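Long-range contacts in unsaturated glucuronyl hydrolase (PDB 2ZZR), which hydrolyses unsaturated chondroitin, hyaluronan and heparin disaccharides, releasing the unsaturated uronic acid from the sugar it is linked to: residues A249-R260 with T309-Y320; V209-F217 with L270-F278. One frame throughout, in Å; residues are numbered along the deposited sequence. Where two conformers were deposited one is given.

Contact 1: residues A249-R260 with T309-Y320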
# COMPACT_ATOMS: atom_id res chain seq x y z
N ALA A 249 -2.62 5.18 -6.27
CA ALA A 249 -1.55 5.05 -5.28
C ALA A 249 -0.96 3.64 -5.20
O ALA A 249 0.24 3.50 -4.99
CB ALA A 249 -2.02 5.51 -3.91
N TRP A 250 -1.78 2.60 -5.37
CA TRP A 250 -1.25 1.24 -5.40
C TRP A 250 -0.25 1.08 -6.54
O TRP A 250 0.75 0.39 -6.39
CB TRP A 250 -2.36 0.20 -5.57
CG TRP A 250 -3.31 0.01 -4.40
CD1 TRP A 250 -4.67 -0.14 -4.48
CD2 TRP A 250 -2.98 -0.09 -3.00
NE1 TRP A 250 -5.20 -0.30 -3.23
CE2 TRP A 250 -4.19 -0.28 -2.30
CE3 TRP A 250 -1.78 -0.01 -2.27
CZ2 TRP A 250 -4.25 -0.40 -0.90
CZ3 TRP A 250 -1.84 -0.14 -0.87
CH2 TRP A 250 -3.07 -0.33 -0.20
N GLY A 251 -0.52 1.73 -7.67
CA GLY A 251 0.43 1.75 -8.79
C GLY A 251 1.69 2.51 -8.43
O GLY A 251 2.81 2.02 -8.65
N ILE A 252 1.52 3.70 -7.85
CA ILE A 252 2.65 4.57 -7.48
C ILE A 252 3.63 3.88 -6.53
O ILE A 252 4.83 4.09 -6.65
CB ILE A 252 2.16 5.93 -6.90
CG1 ILE A 252 1.45 6.72 -8.00
CG2 ILE A 252 3.33 6.75 -6.34
CD1 ILE A 252 0.58 7.85 -7.48
N TYR A 253 3.12 3.06 -5.62
CA TYR A 253 4.00 2.33 -4.70
C TYR A 253 4.37 0.95 -5.23
O TYR A 253 5.52 0.53 -5.14
CB TYR A 253 3.37 2.26 -3.30
CG TYR A 253 4.32 1.89 -2.16
CD1 TYR A 253 3.80 1.55 -0.91
CD2 TYR A 253 5.71 1.88 -2.33
CE1 TYR A 253 4.65 1.21 0.16
CE2 TYR A 253 6.57 1.53 -1.26
CZ TYR A 253 6.03 1.20 -0.03
OH TYR A 253 6.85 0.86 1.03
N GLY A 254 3.41 0.24 -5.81
CA GLY A 254 3.67 -1.10 -6.32
C GLY A 254 4.75 -1.16 -7.40
O GLY A 254 5.51 -2.12 -7.47
N ILE A 255 4.80 -0.12 -8.24
CA ILE A 255 5.78 -0.09 -9.33
C ILE A 255 7.23 -0.02 -8.81
O ILE A 255 8.03 -0.90 -9.13
CB ILE A 255 5.48 1.02 -10.38
CG1 ILE A 255 4.19 0.69 -11.15
CG2 ILE A 255 6.67 1.15 -11.36
CD1 ILE A 255 3.65 1.86 -11.98
N PRO A 256 7.58 1.02 -8.01
CA PRO A 256 8.97 1.05 -7.50
C PRO A 256 9.34 -0.17 -6.64
O PRO A 256 10.49 -0.62 -6.69
CB PRO A 256 9.04 2.36 -6.70
CG PRO A 256 7.62 2.73 -6.42
CD PRO A 256 6.83 2.21 -7.59
N LEU A 257 8.39 -0.70 -5.88
CA LEU A 257 8.67 -1.90 -5.08
C LEU A 257 9.10 -3.06 -5.99
O LEU A 257 10.10 -3.73 -5.72
CB LEU A 257 7.45 -2.30 -4.24
CG LEU A 257 7.16 -1.44 -3.01
CD1 LEU A 257 5.85 -1.88 -2.38
CD2 LEU A 257 8.30 -1.54 -1.99
N SER A 258 8.37 -3.27 -7.08
CA SER A 258 8.73 -4.31 -8.05
C SER A 258 10.01 -3.98 -8.81
O SER A 258 10.80 -4.88 -9.13
CB SER A 258 7.59 -4.53 -9.03
OG SER A 258 6.43 -4.93 -8.33
N TYR A 259 10.22 -2.70 -9.08
CA TYR A 259 11.44 -2.25 -9.76
C TYR A 259 12.71 -2.68 -9.01
O TYR A 259 13.70 -3.05 -9.63
CB TYR A 259 11.43 -0.73 -9.97
CG TYR A 259 12.73 -0.22 -10.56
CD1 TYR A 259 12.98 -0.26 -11.93
CD2 TYR A 259 13.73 0.29 -9.72
CE1 TYR A 259 14.18 0.20 -12.46
CE2 TYR A 259 14.94 0.75 -10.24
CZ TYR A 259 15.16 0.70 -11.61
OH TYR A 259 16.36 1.15 -12.12
N ARG A 260 12.66 -2.63 -7.68
CA ARG A 260 13.81 -3.09 -6.87
C ARG A 260 14.29 -4.45 -7.35
O ARG A 260 15.49 -4.71 -7.40
CB ARG A 260 13.42 -3.27 -5.41
CG ARG A 260 12.97 -2.04 -4.67
CD ARG A 260 12.55 -2.46 -3.25
NE ARG A 260 11.44 -3.41 -3.27
CZ ARG A 260 11.15 -4.28 -2.30
NH1 ARG A 260 11.90 -4.33 -1.20
NH2 ARG A 260 10.12 -5.10 -2.43
N THR A 309 0.10 6.36 0.97
CA THR A 309 0.65 5.30 0.11
C THR A 309 1.52 5.89 -1.02
O THR A 309 2.62 5.38 -1.29
CB THR A 309 -0.49 4.42 -0.46
OG1 THR A 309 -1.26 3.91 0.64
CG2 THR A 309 0.04 3.24 -1.26
N ALA A 310 1.04 6.96 -1.64
CA ALA A 310 1.80 7.64 -2.70
C ALA A 310 3.12 8.24 -2.19
O ALA A 310 4.13 8.21 -2.89
CB ALA A 310 0.95 8.72 -3.37
N VAL A 311 3.09 8.77 -0.96
CA VAL A 311 4.32 9.30 -0.36
C VAL A 311 5.37 8.19 -0.25
O VAL A 311 6.53 8.39 -0.65
CB VAL A 311 4.07 9.98 1.01
CG1 VAL A 311 5.40 10.21 1.75
CG2 VAL A 311 3.35 11.32 0.82
N CYS A 312 4.98 7.02 0.27
CA CYS A 312 5.90 5.87 0.36
C CYS A 312 6.46 5.48 -1.00
O CYS A 312 7.67 5.22 -1.13
CB CYS A 312 5.21 4.67 1.02
SG CYS A 312 4.75 4.95 2.73
N GLY A 313 5.59 5.47 -2.01
CA GLY A 313 5.98 5.12 -3.38
C GLY A 313 6.98 6.09 -3.98
O GLY A 313 7.97 5.68 -4.60
N ILE A 314 6.74 7.38 -3.80
CA ILE A 314 7.64 8.41 -4.31
C ILE A 314 8.99 8.29 -3.58
O ILE A 314 10.06 8.32 -4.22
CB ILE A 314 7.03 9.83 -4.15
CG1 ILE A 314 5.79 9.98 -5.05
CG2 ILE A 314 8.07 10.91 -4.50
CD1 ILE A 314 4.97 11.23 -4.74
N HIS A 315 8.95 8.14 -2.26
CA HIS A 315 10.17 7.99 -1.47
C HIS A 315 11.00 6.81 -1.97
O HIS A 315 12.22 6.93 -2.16
CB HIS A 315 9.82 7.81 0.02
CG HIS A 315 11.03 7.68 0.90
ND1 HIS A 315 11.62 8.76 1.52
CD2 HIS A 315 11.76 6.60 1.25
CE1 HIS A 315 12.67 8.35 2.21
NE2 HIS A 315 12.78 7.04 2.06
N GLU A 316 10.34 5.68 -2.20
CA GLU A 316 11.00 4.49 -2.72
C GLU A 316 11.65 4.70 -4.09
O GLU A 316 12.83 4.38 -4.28
CB GLU A 316 10.03 3.30 -2.75
CG GLU A 316 10.67 1.97 -3.14
CD GLU A 316 11.79 1.54 -2.19
OE1 GLU A 316 12.67 0.77 -2.63
OE2 GLU A 316 11.78 1.96 -1.00
N MET A 317 10.88 5.22 -5.05
CA MET A 317 11.39 5.42 -6.41
C MET A 317 12.60 6.35 -6.46
O MET A 317 13.51 6.16 -7.27
CB MET A 317 10.30 5.95 -7.33
CG MET A 317 10.69 5.97 -8.82
SD MET A 317 10.43 4.38 -9.65
CE MET A 317 11.96 3.53 -9.30
N LEU A 318 12.59 7.36 -5.59
CA LEU A 318 13.65 8.37 -5.53
C LEU A 318 15.00 7.79 -5.16
O LEU A 318 16.05 8.41 -5.41
CB LEU A 318 13.26 9.50 -4.56
CG LEU A 318 12.80 10.84 -5.13
CD1 LEU A 318 12.23 10.75 -6.55
CD2 LEU A 318 11.82 11.52 -4.18
N LYS A 319 14.99 6.60 -4.56
CA LYS A 319 16.25 5.89 -4.26
C LYS A 319 16.99 5.52 -5.55
O LYS A 319 18.22 5.39 -5.55
CB LYS A 319 15.99 4.62 -3.46
CG LYS A 319 15.41 4.86 -2.08
CD LYS A 319 15.03 3.55 -1.43
CE LYS A 319 14.41 3.78 -0.06
NZ LYS A 319 14.01 2.48 0.55
N TYR A 320 16.24 5.38 -6.64
CA TYR A 320 16.76 4.84 -7.90
C TYR A 320 16.75 5.82 -9.05
O TYR A 320 17.55 5.70 -9.98
CB TYR A 320 15.96 3.59 -8.30
CG TYR A 320 15.92 2.56 -7.21
CD1 TYR A 320 14.80 2.41 -6.39
CD2 TYR A 320 17.03 1.74 -6.97
CE1 TYR A 320 14.78 1.47 -5.37
CE2 TYR A 320 17.02 0.80 -5.95
CZ TYR A 320 15.89 0.67 -5.16
OH TYR A 320 15.90 -0.27 -4.15
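The ring of Tyr253 lies over the backbone of helix 304-318 at Gly313, its CD2 3.4 Å from Gly313 CA, and fills a hole formed by Thr309, Cys312, Gly313 and Glu316, a knob-into-hole fit. CG stands anti to the backbone N (chi1 -164°), which turns the ring toward Cys312 and Gly313. Cys312 CB makes a CH-pi contact over one face, 3.8 Å from the ring centroid, with its SG obliquely placed farther out; Leu257 CD1 covers the opposite face, and the OH is bonded to Arg388. With no side chain on Gly313, its CA comes to 3.7 Å from Tyr253 CA. The axes of the two short helical segments approach to 7.5 Å and run in the same general direction, 28° apart. Ile252 O is buried here without a polar partner. Toward the C-terminal ends, Pro256 CB rests 3.8 Å from Met317 SD. Met317, bent at chi2 and chi3, brings its CE to Tyr259 CD2. Tyr259 then turns an edge to the face of Tyr320 in an offset edge-to-face pair, centroids 5.5 Å apart. Glu316 is a reciprocal knob among Tyr253, Pro256, Leu257 and Arg260; its OE1 stays 4.4 Å from Arg260 NE, beyond a salt bridge, while OE2 is paired with Lys319 and Arg388. Arg260 NE instead bonds Leu257 O in its own helix. At the other end Thr309 CG2 meets Trp250 CE3 obliquely; Trp250 probably binds substrate and adjoins Asp174, the probable proton donor. The pair belongs to the helical barrel of this glycoside hydrolase family 88 enzyme: helix 376-390 borders the Cys312 side, helix 265-280 the Ile252 and Met317 side, and helix 328-346 packs against Val311 and Ile314.

Contact 2: residues V209-F217 with L270-F278. With SO4 (sulfate ion), chain B.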
# COMPACT_ATOMS: atom_id res chain seq x y z
N VAL A 209 -4.00 -3.21 -16.37
CA VAL A 209 -4.69 -2.51 -15.28
C VAL A 209 -4.26 -1.04 -15.20
O VAL A 209 -4.98 -0.20 -14.65
CB VAL A 209 -4.55 -3.26 -13.92
CG1 VAL A 209 -3.26 -2.89 -13.19
CG2 VAL A 209 -5.78 -3.01 -13.03
N VAL A 210 -3.09 -0.72 -15.76
CA VAL A 210 -2.69 0.66 -15.99
C VAL A 210 -3.16 1.04 -17.39
O VAL A 210 -2.92 0.31 -18.35
CB VAL A 210 -1.16 0.85 -15.86
CG1 VAL A 210 -0.78 2.32 -16.04
CG2 VAL A 210 -0.66 0.34 -14.51
N ARG A 211 -3.85 2.17 -17.48
CA ARG A 211 -4.44 2.63 -18.74
C ARG A 211 -3.47 3.50 -19.55
O ARG A 211 -2.49 4.01 -19.02
CB ARG A 211 -5.74 3.41 -18.47
CG ARG A 211 -6.76 2.64 -17.64
CD ARG A 211 -8.12 3.34 -17.64
NE ARG A 211 -8.79 3.20 -18.93
CZ ARG A 211 -10.06 3.54 -19.17
NH1 ARG A 211 -10.57 3.36 -20.39
NH2 ARG A 211 -10.81 4.06 -18.21
N ASP A 212 -3.78 3.67 -20.84
CA ASP A 212 -2.93 4.46 -21.75
C ASP A 212 -2.70 5.90 -21.31
O ASP A 212 -1.70 6.51 -21.68
CB ASP A 212 -3.49 4.44 -23.18
CG ASP A 212 -3.35 3.08 -23.85
OD1 ASP A 212 -2.94 2.10 -23.20
OD2 ASP A 212 -3.67 2.99 -25.06
N ASP A 213 -3.63 6.45 -20.52
CA ASP A 213 -3.51 7.82 -20.02
C ASP A 213 -2.82 7.90 -18.66
O ASP A 213 -2.79 8.95 -18.03
CB ASP A 213 -4.89 8.51 -19.97
CG ASP A 213 -5.85 7.85 -18.98
OD1 ASP A 213 -6.96 8.39 -18.81
OD2 ASP A 213 -5.52 6.79 -18.38
N SER A 214 -2.27 6.76 -18.23
CA SER A 214 -1.60 6.60 -16.93
C SER A 214 -2.54 6.50 -15.72
O SER A 214 -2.08 6.36 -14.59
CB SER A 214 -0.52 7.68 -16.71
OG SER A 214 0.65 7.37 -17.45
N SER A 215 -3.85 6.54 -15.96
CA SER A 215 -4.80 6.26 -14.89
C SER A 215 -4.88 4.75 -14.64
O SER A 215 -4.30 3.96 -15.39
CB SER A 215 -6.18 6.84 -15.21
OG SER A 215 -6.81 6.09 -16.23
N ALA A 216 -5.58 4.35 -13.59
CA ALA A 216 -5.63 2.95 -13.20
C ALA A 216 -7.05 2.41 -13.19
O ALA A 216 -7.95 3.07 -12.67
CB ALA A 216 -4.99 2.76 -11.83
N PHE A 217 -7.23 1.23 -13.77
CA PHE A 217 -8.39 0.39 -13.47
C PHE A 217 -8.20 -0.20 -12.08
O PHE A 217 -7.08 -0.29 -11.57
CB PHE A 217 -8.50 -0.78 -14.46
CG PHE A 217 -8.99 -0.40 -15.83
CD1 PHE A 217 -8.20 -0.64 -16.95
CD2 PHE A 217 -10.25 0.17 -16.00
CE1 PHE A 217 -8.65 -0.32 -18.23
CE2 PHE A 217 -10.70 0.51 -17.28
CZ PHE A 217 -9.91 0.26 -18.39
N LEU A 270 6.79 4.11 -16.28
CA LEU A 270 5.43 3.83 -15.83
C LEU A 270 5.13 4.57 -14.52
O LEU A 270 4.05 5.14 -14.35
CB LEU A 270 5.20 2.33 -15.68
CG LEU A 270 3.74 1.88 -15.69
CD1 LEU A 270 3.08 2.17 -17.05
CD2 LEU A 270 3.64 0.42 -15.35
N PHE A 271 6.11 4.57 -13.61
CA PHE A 271 6.02 5.36 -12.38
C PHE A 271 5.81 6.84 -12.66
O PHE A 271 4.96 7.48 -12.04
CB PHE A 271 7.27 5.19 -11.51
CG PHE A 271 7.37 6.21 -10.39
CD1 PHE A 271 6.84 5.93 -9.13
CD2 PHE A 271 8.01 7.45 -10.59
CE1 PHE A 271 6.94 6.87 -8.08
CE2 PHE A 271 8.10 8.39 -9.56
CZ PHE A 271 7.57 8.10 -8.30
N LYS A 272 6.60 7.39 -13.58
CA LYS A 272 6.51 8.81 -13.88
C LYS A 272 5.10 9.15 -14.39
O LYS A 272 4.51 10.13 -13.97
CB LYS A 272 7.60 9.21 -14.89
CG LYS A 272 9.01 9.34 -14.25
CD LYS A 272 10.17 9.13 -15.25
CE LYS A 272 10.25 10.20 -16.33
NZ LYS A 272 10.63 11.56 -15.84
N GLY A 273 4.57 8.29 -15.25
CA GLY A 273 3.22 8.48 -15.78
C GLY A 273 2.16 8.51 -14.69
O GLY A 273 1.39 9.47 -14.58
N MET A 274 2.15 7.46 -13.86
CA MET A 274 1.12 7.33 -12.81
C MET A 274 1.25 8.39 -11.73
O MET A 274 0.25 8.90 -11.23
CB MET A 274 1.15 5.93 -12.18
CG MET A 274 0.87 4.79 -13.16
SD MET A 274 0.35 3.27 -12.35
CE MET A 274 -1.32 3.69 -11.83
N THR A 275 2.49 8.74 -11.38
CA THR A 275 2.73 9.71 -10.32
C THR A 275 2.37 11.12 -10.78
O THR A 275 1.74 11.88 -10.03
CB THR A 275 4.18 9.63 -9.81
OG1 THR A 275 4.44 8.28 -9.39
CG2 THR A 275 4.41 10.56 -8.63
N ASN A 276 2.73 11.47 -12.01
CA ASN A 276 2.41 12.80 -12.53
C ASN A 276 0.91 12.98 -12.64
O ASN A 276 0.39 14.04 -12.34
CB ASN A 276 3.10 13.06 -13.87
CG ASN A 276 4.61 13.12 -13.75
OD1 ASN A 276 5.16 12.91 -12.67
ND2 ASN A 276 5.29 13.39 -14.87
N TYR A 277 0.22 11.91 -13.04
CA TYR A 277 -1.24 11.90 -13.12
C TYR A 277 -1.84 12.22 -11.75
O TYR A 277 -2.74 13.06 -11.63
CB TYR A 277 -1.70 10.54 -13.62
CG TYR A 277 -3.19 10.41 -13.79
CD1 TYR A 277 -3.79 10.61 -15.04
CD2 TYR A 277 -4.01 10.06 -12.71
CE1 TYR A 277 -5.17 10.48 -15.20
CE2 TYR A 277 -5.39 9.93 -12.87
CZ TYR A 277 -5.96 10.14 -14.11
OH TYR A 277 -7.32 10.01 -14.26
N PHE A 278 -1.32 11.56 -10.72
CA PHE A 278 -1.77 11.72 -9.34
C PHE A 278 -1.48 13.15 -8.88
O PHE A 278 -2.39 13.84 -8.41
CB PHE A 278 -1.07 10.68 -8.46
CG PHE A 278 -1.61 10.57 -7.05
CD1 PHE A 278 -2.68 9.73 -6.76
CD2 PHE A 278 -1.00 11.27 -6.01
CE1 PHE A 278 -3.17 9.61 -5.45
CE2 PHE A 278 -1.48 11.15 -4.69
CZ PHE A 278 -2.56 10.32 -4.42
S SO4 B . -7.23 1.80 -22.10
O1 SO4 B . -7.22 1.00 -23.32
O2 SO4 B . -6.03 2.63 -22.06
O3 SO4 B . -8.42 2.64 -22.06
O4 SO4 B . -7.23 0.90 -20.94
O HOH W 1 -8.40 9.37 -16.69
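Ser214 closes a type I beta turn begun at Arg211, which places Ser214 CA 5.0 Å from Met274 CA of helix 265-280. Its OG lies against the backbone of Gly273, 3.3 Å from CA, where the helix has no side chain, and is bonded to Lys7 O. Val210 meets Leu270 and Met274 tip to tip; the bend of Met274 at chi3 (73°) carries its CE on to Ala216 CB, 3.8 Å away. One face of the Tyr277 ring receives Ser215 CA over its centre, and Ser215 CB touches CZ at 3.5 Å. Asp213 OD2 accepts from Ser215 N, closing an Asx turn, and also from Ser215 OG, so two bonds grip one carboxylate oxygen, while a water joins Asp213 OD1 to Tyr277 OH, which also bonds Ser243. A sulfate, probably from the crystallisation liquor, is held by Arg211 NH1 and NE and by Asp212 N, on the side of the loop turned from the helix. The loop connects helix 192-209 to strand 219-222; helix 245-262 packs on Met274 through Gln248 and Ile255, and helices 304-318 and 328-346 lie against Thr275 and Phe278.

In the fold
From the N terminus, the chain first enters contact 2 at 209-217, after helix 192-209, and passes through the strands 219-222 and 229-233 before reaching 249-260 of contact 1. Helix 265-280 follows directly and closes contact 2 at 270-278; helix 304-318 then closes contact 1 at 309-320. The segments therefore alternate, and the two loops cross instead of nesting. The centres lie 13 Å apart, yet the contacts touch: helix 265-280 packs on both helices of contact 1, with Phe278 against Ile252 and Phe271 against Met317. Three successive barrel helices are thus joined to one another and to the loop leading into the three-stranded sheet.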